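Local atomic coordinates of pectate lyase 47 (Bacillus sp. TS-47, PDB entry 1VBL), a protein that probably cleaves the pectate of plant cell walls by eliminative cleavage, as a calcium-binding, thermostable, secreted lyase of polysaccharide lyase family 1. Residues I60-G65 and I137-D142; A143-G148 and R161-E166. One frame throughout, in Å; residues are numbered along the deposited sequence.

Contact 1: residues I60-G65 and I137-D142; sequences IIYVKG and IGVGKD
Ile137 is bonded at both its backbone N and its O by the 60-65 segment: its N gives a hydrogen bond to Ile61 O (2.8 Å), and its O receives one from Val63 N, which stands 35° above the carbonyl plane. The same carbonyl O takes a CA-H...O contact from Tyr62 CA at 3.1 Å. On this face of the sheet Ile137 and Tyr62 run side by side in the same direction, CB of the isoleucine 3.8 Å from ring atom CD1 of the tyrosine. With Tyr62 CG anti to its carbonyl carbon (chi1 -72°), the ring lies along Ile137, and Ile60 CG2 covers one of its faces near the rim. Beyond the contact, Tyr62 OH is hydrogen-bonded to Gly4 N and Glu2 OE2. With an alanine in place of Tyr62 the ring alongside Ile137 CB is gone, and Gly4 N and Glu2 OE2 would probably be left without their hydroxyl partner. Gly138 pairs with Val63 in the parallel register, its CA against Val63 O. Val139 N then closes the ladder on Val63 O (2.8 Å), while its CG2 methyl packs on Tyr62 CB at 3.7 Å. Past Val139 the segment curves away through Gly140 and returns at Asp142, whose OD1 accepts from a water (2.6 Å) that also donates to Val139 O and accepts from Gly65 N. These are rungs of the parallel beta-helix of the pectate lyases: direct backbone bonds join the segments up to Val139, and beyond it the polar link is solvent-mediated, resting on that one water.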
loop_
_atom_site.group_PDB
_atom_site.type_symbol
_atom_site.label_atom_id
_atom_site.label_comp_id
_atom_site.label_asym_id
_atom_site.label_seq_id
_atom_site.Cartn_x
_atom_site.Cartn_y
_atom_site.Cartn_z
ATOM N N ILE A 60 -16.558 -3.254 -15.697
ATOM C CA ILE A 60 -16.539 -4.012 -14.459
ATOM C C ILE A 60 -15.804 -5.306 -14.744
ATOM O O ILE A 60 -16.110 -6.011 -15.709
ATOM C CB ILE A 60 -17.954 -4.342 -13.965
ATOM C CG1 ILE A 60 -18.691 -3.051 -13.610
ATOM C CG2 ILE A 60 -17.878 -5.271 -12.751
ATOM C CD1 ILE A 60 -20.145 -3.253 -13.230
ATOM N N ILE A 61 -14.829 -5.611 -13.901
ATOM C CA ILE A 61 -14.032 -6.809 -14.069
ATOM C C ILE A 61 -14.045 -7.656 -12.806
ATOM O O ILE A 61 -13.520 -7.251 -11.769
ATOM C CB ILE A 61 -12.583 -6.437 -14.429
ATOM C CG1 ILE A 61 -12.581 -5.617 -15.725
ATOM C CG2 ILE A 61 -11.742 -7.695 -14.569
ATOM C CD1 ILE A 61 -11.226 -5.107 -16.143
ATOM N N TYR A 62 -14.660 -8.830 -12.905
ATOM C CA TYR A 62 -14.750 -9.755 -11.785
ATOM C C TYR A 62 -13.590 -10.730 -11.828
ATOM O O TYR A 62 -13.371 -11.401 -12.837
ATOM C CB TYR A 62 -16.069 -10.529 -11.835
ATOM C CG TYR A 62 -17.276 -9.686 -11.497
ATOM C CD1 TYR A 62 -17.481 -9.224 -10.197
ATOM C CD2 TYR A 62 -18.208 -9.344 -12.476
ATOM C CE1 TYR A 62 -18.588 -8.444 -9.876
ATOM C CE2 TYR A 62 -19.321 -8.562 -12.165
ATOM C CZ TYR A 62 -19.504 -8.116 -10.865
ATOM O OH TYR A 62 -20.601 -7.345 -10.550
ATOM N N VAL A 63 -12.846 -10.797 -10.730
ATOM C CA VAL A 63 -11.709 -11.696 -10.627
ATOM C C VAL A 63 -12.149 -12.993 -9.962
ATOM O O VAL A 63 -12.537 -13.001 -8.790
ATOM C CB VAL A 63 -10.573 -11.066 -9.789
ATOM C CG1 VAL A 63 -9.428 -12.058 -9.628
ATOM C CG2 VAL A 63 -10.082 -9.791 -10.460
ATOM N N LYS A 64 -12.103 -14.089 -10.714
ATOM C CA LYS A 64 -12.495 -15.381 -10.167
ATOM C C LYS A 64 -11.293 -16.290 -9.964
ATOM O O LYS A 64 -10.535 -16.546 -10.897
ATOM C CB LYS A 64 -13.504 -16.081 -11.082
ATOM C CG LYS A 64 -13.981 -17.412 -10.511
ATOM C CD LYS A 64 -15.010 -18.087 -11.392
ATOM C CE LYS A 64 -15.480 -19.399 -10.771
ATOM N NZ LYS A 64 -16.517 -20.080 -11.602
ATOM N N GLY A 65 -11.126 -16.774 -8.738
ATOM C CA GLY A 65 -10.016 -17.658 -8.441
ATOM C C GLY A 65 -8.712 -16.911 -8.258
ATOM O O GLY A 65 -8.709 -15.715 -7.987
ATOM N N ILE A 137 -13.452 -6.253 -9.134
ATOM C CA ILE A 137 -14.076 -6.896 -7.985
ATOM C C ILE A 137 -13.839 -8.396 -7.912
ATOM O O ILE A 137 -14.107 -9.121 -8.869
ATOM C CB ILE A 137 -15.608 -6.671 -8.028
ATOM C CG1 ILE A 137 -15.917 -5.180 -8.202
ATOM C CG2 ILE A 137 -16.257 -7.243 -6.781
ATOM C CD1 ILE A 137 -15.376 -4.287 -7.111
ATOM N N GLY A 138 -13.357 -8.859 -6.763
ATOM C CA GLY A 138 -13.112 -10.276 -6.594
ATOM C C GLY A 138 -14.408 -11.042 -6.392
ATOM O O GLY A 138 -15.365 -10.528 -5.805
ATOM N N VAL A 139 -14.443 -12.275 -6.887
ATOM C CA VAL A 139 -15.623 -13.120 -6.749
ATOM C C VAL A 139 -15.524 -14.008 -5.513
ATOM O O VAL A 139 -14.498 -14.644 -5.271
ATOM C CB VAL A 139 -15.807 -14.035 -7.989
ATOM C CG1 VAL A 139 -16.956 -15.007 -7.756
ATOM C CG2 VAL A 139 -16.064 -13.191 -9.225
ATOM N N GLY A 140 -16.594 -14.035 -4.725
ATOM C CA GLY A 140 -16.634 -14.880 -3.544
ATOM C C GLY A 140 -15.597 -14.648 -2.461
ATOM O O GLY A 140 -15.229 -13.515 -2.159
ATOM N N LYS A 141 -15.120 -15.741 -1.876
ATOM C CA LYS A 141 -14.147 -15.665 -0.798
ATOM C C LYS A 141 -12.719 -16.039 -1.183
ATOM O O LYS A 141 -11.826 -15.995 -0.338
ATOM C CB LYS A 141 -14.600 -16.553 0.367
ATOM C CG LYS A 141 -15.861 -16.069 1.076
ATOM C CD LYS A 141 -16.295 -17.052 2.155
ATOM C CE LYS A 141 -17.464 -16.520 2.975
ATOM N NZ LYS A 141 -17.056 -15.406 3.880
ATOM N N ASP A 142 -12.488 -16.395 -2.443
ATOM C CA ASP A 142 -11.137 -16.777 -2.842
ATOM C C ASP A 142 -10.547 -16.066 -4.053
ATOM O O ASP A 142 -9.736 -16.645 -4.774
ATOM C CB ASP A 142 -11.051 -18.293 -3.060
ATOM C CG ASP A 142 -12.091 -18.803 -4.027
ATOM O OD1 ASP A 142 -12.565 -18.014 -4.871
ATOM O OD2 ASP A 142 -12.426 -20.004 -3.953
HETATM O O HOH W 1 -13.074 -16.235 -6.720
#

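Contact 2: residues A143-G148 and R161-E166; sequences AKIKGG and RNIEFE
Three backbone hydrogen bonds join Ala143-Lys146 to Ile163-Glu166 in parallel register: Glu164 N to Ala143 O, Ile145 N to Glu164 O, and Glu166 N to Ile145 O. The last, 2.9 Å long, arrives nearly along the C=O axis (171°). CA-H...O contacts from Lys144 and Phe165 reinforce the ladder. Apolar contacts fill the face that carries Ile145 and Phe165. Ile145 lies alongside the phenylalanine, its CB 3.8 Å from ring atom CD2, and its CG1 reaches Ile163 CG2 at the same separation. That Ile163 methyl also sits over one face of the Phe165 ring, offset toward its rim. Interior stacks of side chains in successive coils are characteristic of the parallel beta-helix of this lyase family; here Phe165 meets the like residue Phe207 of strand 200-208, planes nearly parallel. The charged pairs join through water. Lys144 and Glu164, on the opposite face, run side by side with NZ and OE2 4.2 Å apart, beyond a salt bridge, and one water links them. Lys146 and Glu166 end the strands: the lysine, kinked beyond CG, crosses the glutamate with CG 3.6 Å from its CB. Here too NZ and OE1 are beyond a salt bridge, and a water 2.5 Å from Glu166 OE1 links them. Glu166 OE2 accepts from Asp211 N. A further water, at the edge of the Phe165 ring, donates to both Gly148 O and Glu166 O.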
loop_
_atom_site.group_PDB
_atom_site.type_symbol
_atom_site.label_atom_id
_atom_site.label_comp_id
_atom_site.label_asym_id
_atom_site.label_seq_id
_atom_site.Cartn_x
_atom_site.Cartn_y
_atom_site.Cartn_z
ATOM N N ALA A 143 -10.955 -14.823 -4.290
ATOM C CA ALA A 143 -10.400 -14.063 -5.403
ATOM C C ALA A 143 -8.999 -13.663 -4.951
ATOM O O ALA A 143 -8.831 -13.107 -3.863
ATOM C CB ALA A 143 -11.242 -12.822 -5.675
ATOM N N LYS A 144 -7.997 -13.945 -5.777
ATOM C CA LYS A 144 -6.621 -13.626 -5.416
ATOM C C LYS A 144 -5.781 -13.122 -6.581
ATOM O O LYS A 144 -5.962 -13.537 -7.727
ATOM C CB LYS A 144 -5.928 -14.859 -4.826
ATOM C CG LYS A 144 -6.614 -15.474 -3.620
ATOM C CD LYS A 144 -5.848 -16.696 -3.124
ATOM C CE LYS A 144 -6.536 -17.337 -1.928
ATOM N NZ LYS A 144 -5.806 -18.552 -1.466
ATOM N N ILE A 145 -4.860 -12.219 -6.266
ATOM C CA ILE A 145 -3.932 -11.660 -7.241
ATOM C C ILE A 145 -2.548 -11.895 -6.637
ATOM O O ILE A 145 -2.312 -11.560 -5.477
ATOM C CB ILE A 145 -4.139 -10.137 -7.436
ATOM C CG1 ILE A 145 -5.386 -9.873 -8.288
ATOM C CG2 ILE A 145 -2.905 -9.519 -8.096
ATOM C CD1 ILE A 145 -5.237 -10.253 -9.744
ATOM N N LYS A 146 -1.646 -12.492 -7.406
ATOM C CA LYS A 146 -0.297 -12.748 -6.907
ATOM C C LYS A 146 0.744 -12.474 -7.985
ATOM O O LYS A 146 0.420 -12.423 -9.169
ATOM C CB LYS A 146 -0.156 -14.205 -6.452
ATOM C CG LYS A 146 -1.226 -14.677 -5.478
ATOM C CD LYS A 146 -0.934 -16.078 -4.935
ATOM C CE LYS A 146 -0.801 -17.121 -6.036
ATOM N NZ LYS A 146 0.460 -16.993 -6.819
ATOM N N GLY A 147 1.990 -12.297 -7.560
ATOM C CA GLY A 147 3.080 -12.070 -8.495
ATOM C C GLY A 147 3.106 -10.754 -9.242
ATOM O O GLY A 147 4.003 -10.522 -10.052
ATOM N N GLY A 148 2.133 -9.890 -8.979
ATOM C CA GLY A 148 2.089 -8.606 -9.650
ATOM C C GLY A 148 1.231 -7.626 -8.879
ATOM O O GLY A 148 0.867 -7.885 -7.735
ATOM N N ARG A 161 -12.113 -4.023 -5.026
ATOM C CA ARG A 161 -12.668 -4.652 -3.833
ATOM C C ARG A 161 -12.669 -6.175 -3.838
ATOM O O ARG A 161 -12.630 -6.816 -4.891
ATOM C CB ARG A 161 -14.121 -4.206 -3.625
ATOM C CG ARG A 161 -14.372 -2.705 -3.657
ATOM C CD ARG A 161 -15.864 -2.415 -3.530
ATOM N NE ARG A 161 -16.369 -2.627 -2.173
ATOM C CZ ARG A 161 -17.661 -2.675 -1.853
ATOM N NH1 ARG A 161 -18.588 -2.540 -2.795
ATOM N NH2 ARG A 161 -18.029 -2.831 -0.586
ATOM N N ASN A 162 -12.729 -6.729 -2.633
ATOM C CA ASN A 162 -12.822 -8.165 -2.396
ATOM C C ASN A 162 -11.739 -9.065 -2.980
ATOM O O ASN A 162 -12.022 -10.186 -3.407
ATOM C CB ASN A 162 -14.196 -8.641 -2.865
ATOM C CG ASN A 162 -14.638 -9.911 -2.174
ATOM O OD1 ASN A 162 -14.447 -10.068 -0.968
ATOM N ND2 ASN A 162 -15.242 -10.816 -2.927
ATOM N N ILE A 163 -10.496 -8.594 -2.976
ATOM C CA ILE A 163 -9.402 -9.395 -3.506
ATOM C C ILE A 163 -8.275 -9.549 -2.487
ATOM O O ILE A 163 -7.987 -8.632 -1.723
ATOM C CB ILE A 163 -8.823 -8.754 -4.790
ATOM C CG1 ILE A 163 -9.879 -8.773 -5.899
ATOM C CG2 ILE A 163 -7.562 -9.486 -5.225
ATOM C CD1 ILE A 163 -9.511 -7.930 -7.105
ATOM N N GLU A 164 -7.666 -10.730 -2.463
ATOM C CA GLU A 164 -6.542 -10.974 -1.576
ATOM C C GLU A 164 -5.292 -10.814 -2.430
ATOM O O GLU A 164 -5.050 -11.604 -3.352
ATOM C CB GLU A 164 -6.572 -12.386 -0.993
ATOM C CG GLU A 164 -5.323 -12.689 -0.176
ATOM C CD GLU A 164 -5.237 -14.133 0.276
ATOM O OE1 GLU A 164 -6.053 -14.546 1.123
ATOM O OE2 GLU A 164 -4.351 -14.854 -0.223
ATOM N N PHE A 165 -4.513 -9.784 -2.129
ATOM C CA PHE A 165 -3.287 -9.511 -2.866
ATOM C C PHE A 165 -2.063 -10.075 -2.171
ATOM O O PHE A 165 -1.777 -9.716 -1.027
ATOM C CB PHE A 165 -3.052 -8.003 -3.024
ATOM C CG PHE A 165 -4.034 -7.314 -3.920
ATOM C CD1 PHE A 165 -5.258 -6.865 -3.425
ATOM C CD2 PHE A 165 -3.729 -7.097 -5.260
ATOM C CE1 PHE A 165 -6.164 -6.205 -4.256
ATOM C CE2 PHE A 165 -4.627 -6.440 -6.101
ATOM C CZ PHE A 165 -5.846 -5.993 -5.600
ATOM N N GLU A 166 -1.344 -10.963 -2.845
ATOM C CA GLU A 166 -0.105 -11.472 -2.272
ATOM C C GLU A 166 0.929 -10.519 -2.865
ATOM O O GLU A 166 1.087 -10.453 -4.087
ATOM C CB GLU A 166 0.196 -12.899 -2.728
ATOM C CG GLU A 166 1.445 -13.466 -2.064
ATOM C CD GLU A 166 1.850 -14.818 -2.621
ATOM O OE1 GLU A 166 2.264 -14.877 -3.797
ATOM O OE2 GLU A 166 1.754 -15.816 -1.877
HETATM O O HOH W 2 -12.384 -12.911 -2.446
HETATM O O HOH W 3 -3.372 -17.184 0.017
HETATM O O HOH W 4 3.339 -16.463 -5.468
HETATM O O HOH W 5 3.263 -12.617 -5.101
HETATM O O HOH W 6 -0.308 -8.170 -5.277
#

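Overall arrangement
Contacts 1 and 2 follow each other along the chain, since the 137-142 segment runs directly into 143-148, and their centres are 9 Å apart. The seam is polar as well as packed: Asn162 ND2 probably bonds to Gly140 O (2.8 Å) and also reaches Gly138 O, its OD1 accepts from Gly413 N, and Gly138 N probably bonds to Arg161 O (2.9 Å). Ala143 CB packs there, 3.3 Å from Gly138 CA and 3.4 Å from Val63 O. Contact 1 lies away from the calcium site, whereas contact 2 approaches it: the Phe165 side chain is about 9 Å from that of calcium ligand Asp190, and Gly148 is about 12 Å from the bound calcium ion.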